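Local coordinates for protein ketol-acid reductoisomerase (NAD(+)) (uncultured archaeon GZfos26G2, PDB 4XDY) that catalyses the magnesium-dependent alkyl migration and NADH-dependent reduction of acetolactate in branched-chain amino-acid biosynthesis, working as a homodimer, at residues L84-D87 / E88-P91; F114-F118 / K119-P123; N96-K99 / P100-A104. All blocks are in the same frame, centred on the assembly; numbering follows the deposited sequence.

Interaction 1: residues L84-D87 / E88-P91. With NAI (1,4-dihydronicotinamide adenine dinucleotide), chain E.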
loop_
_atom_site.group_PDB
_atom_site.type_symbol
_atom_site.label_atom_id
_atom_site.label_comp_id
_atom_site.label_asym_id
_atom_site.label_seq_id
_atom_site.Cartn_x
_atom_site.Cartn_y
_atom_site.Cartn_z
ATOM N N LEU A 84 -9.110 -14.720 20.686
ATOM C CA LEU A 84 -8.133 -14.208 19.704
ATOM C C LEU A 84 -6.978 -15.220 19.497
ATOM O O LEU A 84 -5.856 -14.848 19.291
ATOM C CB LEU A 84 -7.673 -12.812 20.050
ATOM C CG LEU A 84 -8.724 -11.706 20.027
ATOM C CD1 LEU A 84 -8.200 -10.361 20.490
ATOM C CD2 LEU A 84 -9.371 -11.594 18.649
ATOM N N LEU A 85 -7.376 -16.489 19.486
ATOM C CA LEU A 85 -6.545 -17.571 19.119
ATOM C C LEU A 85 -6.656 -17.807 17.592
ATOM O O LEU A 85 -7.636 -17.455 16.981
ATOM C CB LEU A 85 -6.985 -18.811 19.879
ATOM C CG LEU A 85 -6.785 -18.770 21.393
ATOM C CD1 LEU A 85 -7.664 -19.792 22.087
ATOM C CD2 LEU A 85 -5.355 -19.005 21.768
ATOM N N PRO A 86 -5.691 -18.533 16.989
ATOM C CA PRO A 86 -5.850 -18.891 15.556
ATOM C C PRO A 86 -7.155 -19.571 15.295
ATOM O O PRO A 86 -7.594 -20.432 16.068
ATOM C CB PRO A 86 -4.629 -19.827 15.286
ATOM C CG PRO A 86 -3.607 -19.439 16.316
ATOM C CD PRO A 86 -4.472 -19.101 17.563
ATOM N N ASP A 87 -7.833 -19.230 14.205
ATOM C CA ASP A 87 -9.145 -19.812 13.904
ATOM C C ASP A 87 -9.141 -21.332 13.965
ATOM O O ASP A 87 -10.080 -21.957 14.453
ATOM C CB ASP A 87 -9.726 -19.368 12.561
ATOM C CG ASP A 87 -9.852 -17.863 12.475
ATOM O OD1 ASP A 87 -10.725 -17.298 13.223
ATOM O OD2 ASP A 87 -9.041 -17.219 11.764
ATOM N N GLU A 88 -8.070 -21.932 13.455
ATOM C CA GLU A 88 -8.043 -23.399 13.266
ATOM C C GLU A 88 -7.956 -24.170 14.580
ATOM O O GLU A 88 -8.415 -25.302 14.619
ATOM C CB GLU A 88 -6.860 -23.802 12.299
ATOM C CG GLU A 88 -5.430 -23.466 12.794
ATOM C CD GLU A 88 -4.894 -22.085 12.591
ATOM O OE1 GLU A 88 -5.694 -21.167 12.305
ATOM O OE2 GLU A 88 -3.672 -21.858 12.764
ATOM N N VAL A 89 -7.484 -23.510 15.639
ATOM C CA VAL A 89 -7.369 -24.161 16.948
ATOM C C VAL A 89 -8.511 -23.791 17.904
ATOM O O VAL A 89 -8.706 -24.468 18.924
ATOM C CB VAL A 89 -6.045 -23.940 17.677
ATOM C CG1 VAL A 89 -4.894 -24.557 16.833
ATOM C CG2 VAL A 89 -5.764 -22.511 18.011
ATOM N N GLN A 90 -9.311 -22.780 17.536
ATOM C CA GLN A 90 -10.389 -22.372 18.480
ATOM C C GLN A 90 -11.323 -23.490 18.840
ATOM O O GLN A 90 -11.701 -23.566 20.018
ATOM C CB GLN A 90 -11.148 -21.211 17.934
ATOM C CG GLN A 90 -10.343 -19.956 17.759
ATOM C CD GLN A 90 -11.187 -18.790 17.229
ATOM O OE1 GLN A 90 -12.403 -18.906 17.055
ATOM N NE2 GLN A 90 -10.493 -17.678 16.865
ATOM N N PRO A 91 -11.788 -24.332 17.905
ATOM C CA PRO A 91 -12.824 -25.286 18.314
ATOM C C PRO A 91 -12.377 -26.219 19.465
ATOM O O PRO A 91 -13.128 -26.347 20.497
ATOM C CB PRO A 91 -13.156 -26.048 17.034
ATOM C CG PRO A 91 -12.802 -25.062 15.929
ATOM C CD PRO A 91 -11.580 -24.391 16.444
HETATM P PA NAI E . -2.287 -15.709 16.342
HETATM O O1A NAI E . -1.988 -16.711 15.217
HETATM O O2A NAI E . -1.459 -14.507 16.491
HETATM O O5B NAI E . -2.461 -16.607 17.669
HETATM C C5B NAI E . -2.637 -15.962 18.963
HETATM C C4B NAI E . -1.802 -16.744 20.021
HETATM O O4B NAI E . -2.430 -18.017 20.126
HETATM C C3B NAI E . -0.316 -17.059 19.701
HETATM O O3B NAI E . 0.437 -15.867 19.923
HETATM C C2B NAI E . -0.031 -18.223 20.626
HETATM O O2B NAI E . 0.405 -17.701 21.883
HETATM C C1B NAI E . -1.435 -18.868 20.751
HETATM N N9A NAI E . -1.477 -20.161 20.088
HETATM C C8A NAI E . -0.979 -20.386 18.800
HETATM N N7A NAI E . -1.160 -21.662 18.485
HETATM C C5A NAI E . -1.732 -22.257 19.564
HETATM C C6A NAI E . -2.143 -23.609 19.894
HETATM N N6A NAI E . -1.989 -24.623 19.031
HETATM N N1A NAI E . -2.747 -23.862 21.086
HETATM C C2A NAI E . -2.900 -22.877 21.996
HETATM N N3A NAI E . -2.560 -21.616 21.796
HETATM C C4A NAI E . -1.956 -21.254 20.605
HETATM O O3 NAI E . -3.896 -15.242 16.124
HETATM P PN NAI E . -4.331 -13.898 15.244
HETATM O O1N NAI E . -3.712 -13.957 13.862
HETATM O O2N NAI E . -4.053 -12.743 16.111
HETATM O O5D NAI E . -5.843 -14.316 15.041
HETATM C C5D NAI E . -6.775 -14.155 16.163
HETATM C C4D NAI E . -8.253 -14.004 15.651
HETATM O O4D NAI E . -8.265 -12.689 15.060
HETATM C C3D NAI E . -8.675 -14.944 14.538
HETATM O O3D NAI E . -10.069 -15.250 14.658
HETATM C C2D NAI E . -8.427 -14.173 13.220
HETATM O O2D NAI E . -9.178 -14.592 12.083
HETATM C C1D NAI E . -8.774 -12.771 13.673
HETATM N N1N NAI E . -8.208 -11.626 12.951
HETATM C C2N NAI E . -6.866 -11.544 12.825
HETATM C C3N NAI E . -6.292 -10.497 12.194
HETATM C C7N NAI E . -4.865 -10.391 12.173
HETATM O O7N NAI E . -4.022 -11.330 12.315
HETATM N N7N NAI E . -4.441 -9.154 12.230
HETATM C C4N NAI E . -7.151 -9.455 11.673
HETATM C C5N NAI E . -8.534 -9.497 12.038
HETATM C C6N NAI E . -9.016 -10.615 12.643
HETATM O O HOH W 1 -5.855 -18.396 12.055
#
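In the NAD(+) pocket, the turn from strand 80-83 into helix 90-98 is closed by Q90, whose side chain reaches back to L85. Q90 NE2 donates to L85 O at 2.9 Å. The bond is nearly straight, 169° at the hydrogen, and L85 O lies almost in the amide plane of Q90. The Q90 chain gets there by running extended beyond CG, with chi2 at -179°. The other polar atom of the amide, OE1, accepts from N115 ND2, so both are fixed. This is the strand-to-helix loop of a Rossmann fold, and the dinucleotide lies along it. D87 takes both hydroxyls of the nicotinamide ribose: O3D of the cofactor donates to OD1 at 2.6 Å and O2D to OD2 at 2.6 Å. T258 of the second subunit also bonds D87 OD2. At the start of the helix, V89 N bonds P86 O at 3.1 Å and Q90 N bonds D87 O at 3.3 Å. V89 CG2 packs on P86 CD at 3.7 Å. E88 bends at chi2 (-83°), which brings its carboxylate against P86 CB. A water joins E88 OE1 to D87 N, while N257 of the second subunit bonds E88 OE2.

Interaction 2: residues F114-F118 / K119-P123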
loop_
_atom_site.group_PDB
_atom_site.type_symbol
_atom_site.label_atom_id
_atom_site.label_comp_id
_atom_site.label_asym_id
_atom_site.label_seq_id
_atom_site.Cartn_x
_atom_site.Cartn_y
_atom_site.Cartn_z
ATOM N N PHE A 114 -15.641 -16.829 11.354
ATOM C CA PHE A 114 -15.432 -18.158 10.714
ATOM C C PHE A 114 -16.068 -19.273 11.568
ATOM O O PHE A 114 -16.937 -20.026 11.092
ATOM C CB PHE A 114 -13.932 -18.400 10.489
ATOM C CG PHE A 114 -13.591 -19.632 9.737
ATOM C CD1 PHE A 114 -13.502 -20.884 10.369
ATOM C CD2 PHE A 114 -13.310 -19.584 8.372
ATOM C CE1 PHE A 114 -13.173 -22.029 9.664
ATOM C CE2 PHE A 114 -12.980 -20.747 7.669
ATOM C CZ PHE A 114 -12.911 -21.954 8.321
ATOM N N ASN A 115 -15.626 -19.380 12.826
ATOM C CA ASN A 115 -16.003 -20.569 13.613
ATOM C C ASN A 115 -17.456 -20.631 13.974
ATOM O O ASN A 115 -18.053 -21.741 14.033
ATOM C CB ASN A 115 -15.093 -20.733 14.796
ATOM C CG ASN A 115 -13.719 -21.318 14.391
ATOM O OD1 ASN A 115 -13.670 -22.277 13.606
ATOM N ND2 ASN A 115 -12.661 -20.741 14.837
ATOM N N ILE A 116 -18.031 -19.470 14.223
ATOM C CA ILE A 116 -19.493 -19.401 14.473
ATOM C C ILE A 116 -20.288 -19.596 13.182
ATOM O O ILE A 116 -21.203 -20.422 13.100
ATOM C CB ILE A 116 -19.893 -18.082 15.192
ATOM C CG1 ILE A 116 -19.375 -18.049 16.632
ATOM C CG2 ILE A 116 -21.379 -17.824 15.035
ATOM C CD1 ILE A 116 -20.039 -19.104 17.512
ATOM N N CYS A 117 -19.873 -18.889 12.128
ATOM C CA CYS A 117 -20.530 -18.990 10.825
ATOM C C CYS A 117 -20.590 -20.424 10.288
ATOM O O CYS A 117 -21.646 -20.867 9.804
ATOM C CB CYS A 117 -19.740 -18.131 9.807
ATOM S SG CYS A 117 -20.375 -18.202 8.117
ATOM N N PHE A 118 -19.452 -21.122 10.302
ATOM C CA PHE A 118 -19.373 -22.469 9.784
ATOM C C PHE A 118 -19.711 -23.502 10.797
ATOM O O PHE A 118 -19.548 -24.707 10.542
ATOM C CB PHE A 118 -18.051 -22.699 9.045
ATOM C CG PHE A 118 -17.865 -21.773 7.864
ATOM C CD1 PHE A 118 -18.729 -21.839 6.792
ATOM C CD2 PHE A 118 -16.825 -20.850 7.845
ATOM C CE1 PHE A 118 -18.589 -21.007 5.686
ATOM C CE2 PHE A 118 -16.678 -19.999 6.746
ATOM C CZ PHE A 118 -17.559 -20.077 5.670
ATOM N N LYS A 119 -20.205 -23.083 11.970
ATOM C CA LYS A 119 -20.700 -24.044 12.957
ATOM C C LYS A 119 -19.604 -24.969 13.524
ATOM O O LYS A 119 -19.888 -26.098 13.934
ATOM C CB LYS A 119 -21.866 -24.863 12.390
ATOM C CG LYS A 119 -23.037 -23.925 12.056
ATOM C CD LYS A 119 -24.307 -24.711 11.931
ATOM C CE LYS A 119 -24.895 -24.518 10.570
ATOM N NZ LYS A 119 -25.316 -23.101 10.555
ATOM N N ARG A 120 -18.360 -24.502 13.603
ATOM C CA ARG A 120 -17.356 -25.214 14.254
ATOM C C ARG A 120 -17.384 -25.048 15.750
ATOM O O ARG A 120 -16.816 -25.864 16.456
ATOM C CB ARG A 120 -16.001 -24.777 13.715
ATOM C CG ARG A 120 -15.839 -24.939 12.185
ATOM C CD ARG A 120 -15.250 -26.230 11.851
ATOM N NE ARG A 120 -13.850 -26.336 12.306
ATOM C CZ ARG A 120 -13.319 -27.495 12.691
ATOM N NH1 ARG A 120 -14.075 -28.572 12.641
ATOM N NH2 ARG A 120 -12.058 -27.594 13.113
ATOM N N ILE A 121 -17.957 -23.934 16.216
ATOM C CA ILE A 121 -18.248 -23.692 17.640
ATOM C C ILE A 121 -19.749 -23.377 17.754
ATOM O O ILE A 121 -20.268 -22.498 17.029
ATOM C CB ILE A 121 -17.468 -22.546 18.170
ATOM C CG1 ILE A 121 -15.984 -22.939 18.358
ATOM C CG2 ILE A 121 -18.075 -22.108 19.516
ATOM C CD1 ILE A 121 -15.050 -21.806 18.608
ATOM N N VAL A 122 -20.440 -24.125 18.624
ATOM C CA VAL A 122 -21.883 -23.956 18.784
ATOM C C VAL A 122 -22.060 -23.580 20.288
ATOM O O VAL A 122 -21.975 -24.420 21.124
ATOM C CB VAL A 122 -22.731 -25.187 18.366
ATOM C CG1 VAL A 122 -24.232 -24.934 18.621
ATOM C CG2 VAL A 122 -22.571 -25.527 16.884
ATOM N N PRO A 123 -22.171 -22.284 20.608
ATOM C CA PRO A 123 -22.138 -21.773 22.000
ATOM C C PRO A 123 -23.421 -22.209 22.749
ATOM O O PRO A 123 -24.335 -22.619 22.142
ATOM C CB PRO A 123 -22.031 -20.258 21.843
ATOM C CG PRO A 123 -21.628 -20.089 20.401
ATOM C CD PRO A 123 -22.363 -21.203 19.662
HETATM O O HOH W 2 -12.181 -24.192 12.498
HETATM O O HOH W 3 -22.262 -21.663 15.357
#
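N115 and I121 meet where helix 114-117 of the Rossmann domain ends in a Schellman motif and the chain turns toward strand 128-134. R120 N makes the six-to-one bond of the motif, a weak one, to N115 O. K119 N makes the five-to-two bond to the next carbonyl, I116 O, at 3.1 Å. K119 is the left-handed residue, with phi 65°, directly after F118 leaves helical angles. N115 O also receives I121 N at 3.1 Å.

The side chains follow this fold-back. N115 CB packs on I121 CD1 at 4.0 Å. The N115 amide lies against the start of the R120 chain, with OD1 3.4 Å from R120 CB. The amide and guanidinium planes are 51° apart. Bends at chi2 and chi3 bring R120 NE to the water held by N115 OD1. The water donates to OD1 and accepts from NE in the guanidinium plane. N115 ND2 donates to D87 O of the cofactor-binding loop, besides its bond to Q90. F118 lays its CD2 over the centre of the F114 ring, 3.7 Å above it, and C117 SG sits over the F118 ring. Helix 188-203 packs against I116, C117 and F118. A second water donates to both I116 O and I121 O. I116 bends at chi2 (-66°), and its CD1 presses on P123 CG at 3.4 Å, a close fit for two carbons.

Interaction 3: residues N96-K99 / P100-A104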
loop_
_atom_site.group_PDB
_atom_site.type_symbol
_atom_site.label_atom_id
_atom_site.label_comp_id
_atom_site.label_asym_id
_atom_site.label_seq_id
_atom_site.Cartn_x
_atom_site.Cartn_y
_atom_site.Cartn_z
ATOM N N ASN A 96 -12.492 -27.722 25.210
ATOM C CA ASN A 96 -11.751 -28.205 26.407
ATOM C C ASN A 96 -11.527 -27.230 27.533
ATOM O O ASN A 96 -11.504 -27.601 28.713
ATOM C CB ASN A 96 -10.398 -28.742 26.006
ATOM C CG ASN A 96 -10.519 -29.882 25.015
ATOM O OD1 ASN A 96 -11.473 -30.622 25.024
ATOM N ND2 ASN A 96 -9.580 -29.969 24.109
ATOM N N GLN A 97 -11.236 -26.000 27.217
ATOM C CA GLN A 97 -10.712 -25.050 28.177
ATOM C C GLN A 97 -11.662 -23.883 28.498
ATOM O O GLN A 97 -11.493 -23.235 29.537
ATOM C CB GLN A 97 -9.372 -24.502 27.787
ATOM C CG GLN A 97 -8.338 -25.586 27.562
ATOM C CD GLN A 97 -7.010 -25.018 27.124
ATOM O OE1 GLN A 97 -6.469 -25.427 26.048
ATOM N NE2 GLN A 97 -6.490 -24.097 27.854
ATOM N N ILE A 98 -12.632 -23.646 27.619
ATOM C CA ILE A 98 -13.446 -22.421 27.724
ATOM C C ILE A 98 -14.884 -22.784 28.066
ATOM O O ILE A 98 -15.436 -22.248 29.053
ATOM C CB ILE A 98 -13.428 -21.551 26.444
ATOM C CG1 ILE A 98 -12.047 -20.938 26.230
ATOM C CG2 ILE A 98 -14.501 -20.482 26.587
ATOM C CD1 ILE A 98 -11.808 -20.158 24.953
ATOM N N LYS A 99 -15.474 -23.680 27.296
ATOM C CA LYS A 99 -16.861 -24.041 27.406
ATOM C C LYS A 99 -17.236 -24.412 28.858
ATOM O O LYS A 99 -18.240 -23.923 29.357
ATOM C CB LYS A 99 -17.242 -25.162 26.468
ATOM C CG LYS A 99 -18.734 -25.511 26.515
ATOM C CD LYS A 99 -19.056 -26.741 25.696
ATOM C CE LYS A 99 -20.242 -27.438 26.270
ATOM N NZ LYS A 99 -20.819 -28.314 25.237
ATOM N N PRO A 100 -16.414 -25.216 29.566
ATOM C CA PRO A 100 -16.861 -25.529 30.975
ATOM C C PRO A 100 -16.873 -24.400 31.941
ATOM O O PRO A 100 -17.482 -24.528 33.007
ATOM C CB PRO A 100 -15.832 -26.574 31.426
ATOM C CG PRO A 100 -15.385 -27.244 30.119
ATOM C CD PRO A 100 -15.221 -26.003 29.205
ATOM N N GLN A 101 -16.216 -23.296 31.624
ATOM C CA GLN A 101 -16.208 -22.116 32.462
ATOM C C GLN A 101 -17.276 -21.095 32.058
ATOM O O GLN A 101 -17.373 -20.015 32.658
ATOM C CB GLN A 101 -14.827 -21.455 32.455
ATOM C CG GLN A 101 -13.664 -22.460 32.565
ATOM C CD GLN A 101 -13.893 -23.429 33.700
ATOM O OE1 GLN A 101 -14.203 -24.637 33.510
ATOM N NE2 GLN A 101 -13.844 -22.879 34.901
ATOM N N LEU A 102 -18.047 -21.397 31.017
ATOM C CA LEU A 102 -19.026 -20.392 30.532
ATOM C C LEU A 102 -20.138 -20.392 31.597
ATOM O O LEU A 102 -20.431 -21.417 32.217
ATOM C CB LEU A 102 -19.550 -20.718 29.153
ATOM C CG LEU A 102 -18.562 -20.359 28.019
ATOM C CD1 LEU A 102 -19.209 -20.432 26.630
ATOM C CD2 LEU A 102 -17.871 -18.986 28.141
ATOM N N LYS A 103 -20.639 -19.243 31.929
ATOM C CA LYS A 103 -21.795 -19.185 32.813
ATOM C C LYS A 103 -22.784 -18.333 32.043
ATOM O O LYS A 103 -22.380 -17.396 31.341
ATOM C CB LYS A 103 -21.416 -18.479 34.115
ATOM C CG LYS A 103 -20.498 -19.309 34.987
ATOM C CD LYS A 103 -21.290 -20.160 35.938
ATOM C CE LYS A 103 -21.754 -19.328 37.139
ATOM N NZ LYS A 103 -21.430 -20.042 38.401
ATOM N N ALA A 104 -24.053 -18.544 32.334
ATOM C CA ALA A 104 -25.106 -17.632 31.807
ATOM C C ALA A 104 -24.773 -16.223 31.893
ATOM O O ALA A 104 -24.338 -15.724 32.913
ATOM C CB ALA A 104 -26.455 -17.888 32.515
#
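I98 O accepts the shortest hydrogen bond of this turn, from Q101 N at 2.9 Å. It lies in the last part of helix 90-98 of the Rossmann domain, where the chain tightens into a 3-10 turn on its way to strand 107-110. The bond is bent, 144° at the hydrogen, and the donor stands above the carbonyl plane. L102 N bonds K99 O at 3.0 Å with a straighter approach, 164°. Here too the donor is above the carbonyl plane. Both bonds link residues three apart, as in 3-10 geometry. Just before them, residues 96-98 form a wider pi-type turn.

P100 has no backbone N-H to give, and its nitrogen makes no bond to the carbonyls of the preceding turn. Its CD is 4.1 Å from N96 O. Q97 O is buried here with no polar partner. K99 is exposed, and its side chain runs extended beyond CG.

The apolar contact belongs to I98 and L102. I98 also packs on V81 and I83 of strand 80-83 and on I71 of helix 71-77. L102 rests on Y94 and P124, and its CB lies 3.5 Å from K99 O. I98 CG2, trans to its own N, is the branch that touches L102. The two side chains cross at a slant, with I98 CG2 4.0 Å from L102 CD2.

In the fold
Interactions 1 and 3 lie at the two ends of helix 90-98, their centres about 15 Å apart. Interaction 1 is buried at the cofactor and combines ligand bonds, a side-chain-to-backbone bond and links to the second subunit. Interaction 3 is a surface turn, held by backbone bonds and one apolar pair, and touches no other chain. Interaction 2 is partly buried, about 11 Å from interaction 1 between centres. These two touch directly through N115, which hydrogen-bonds D87 O and Q90 OE1, and R120 packs on P91. Waters bridge within interactions 1 and 2. All three belong to the N-terminal Rossmann domain, on one side of the chain's centre.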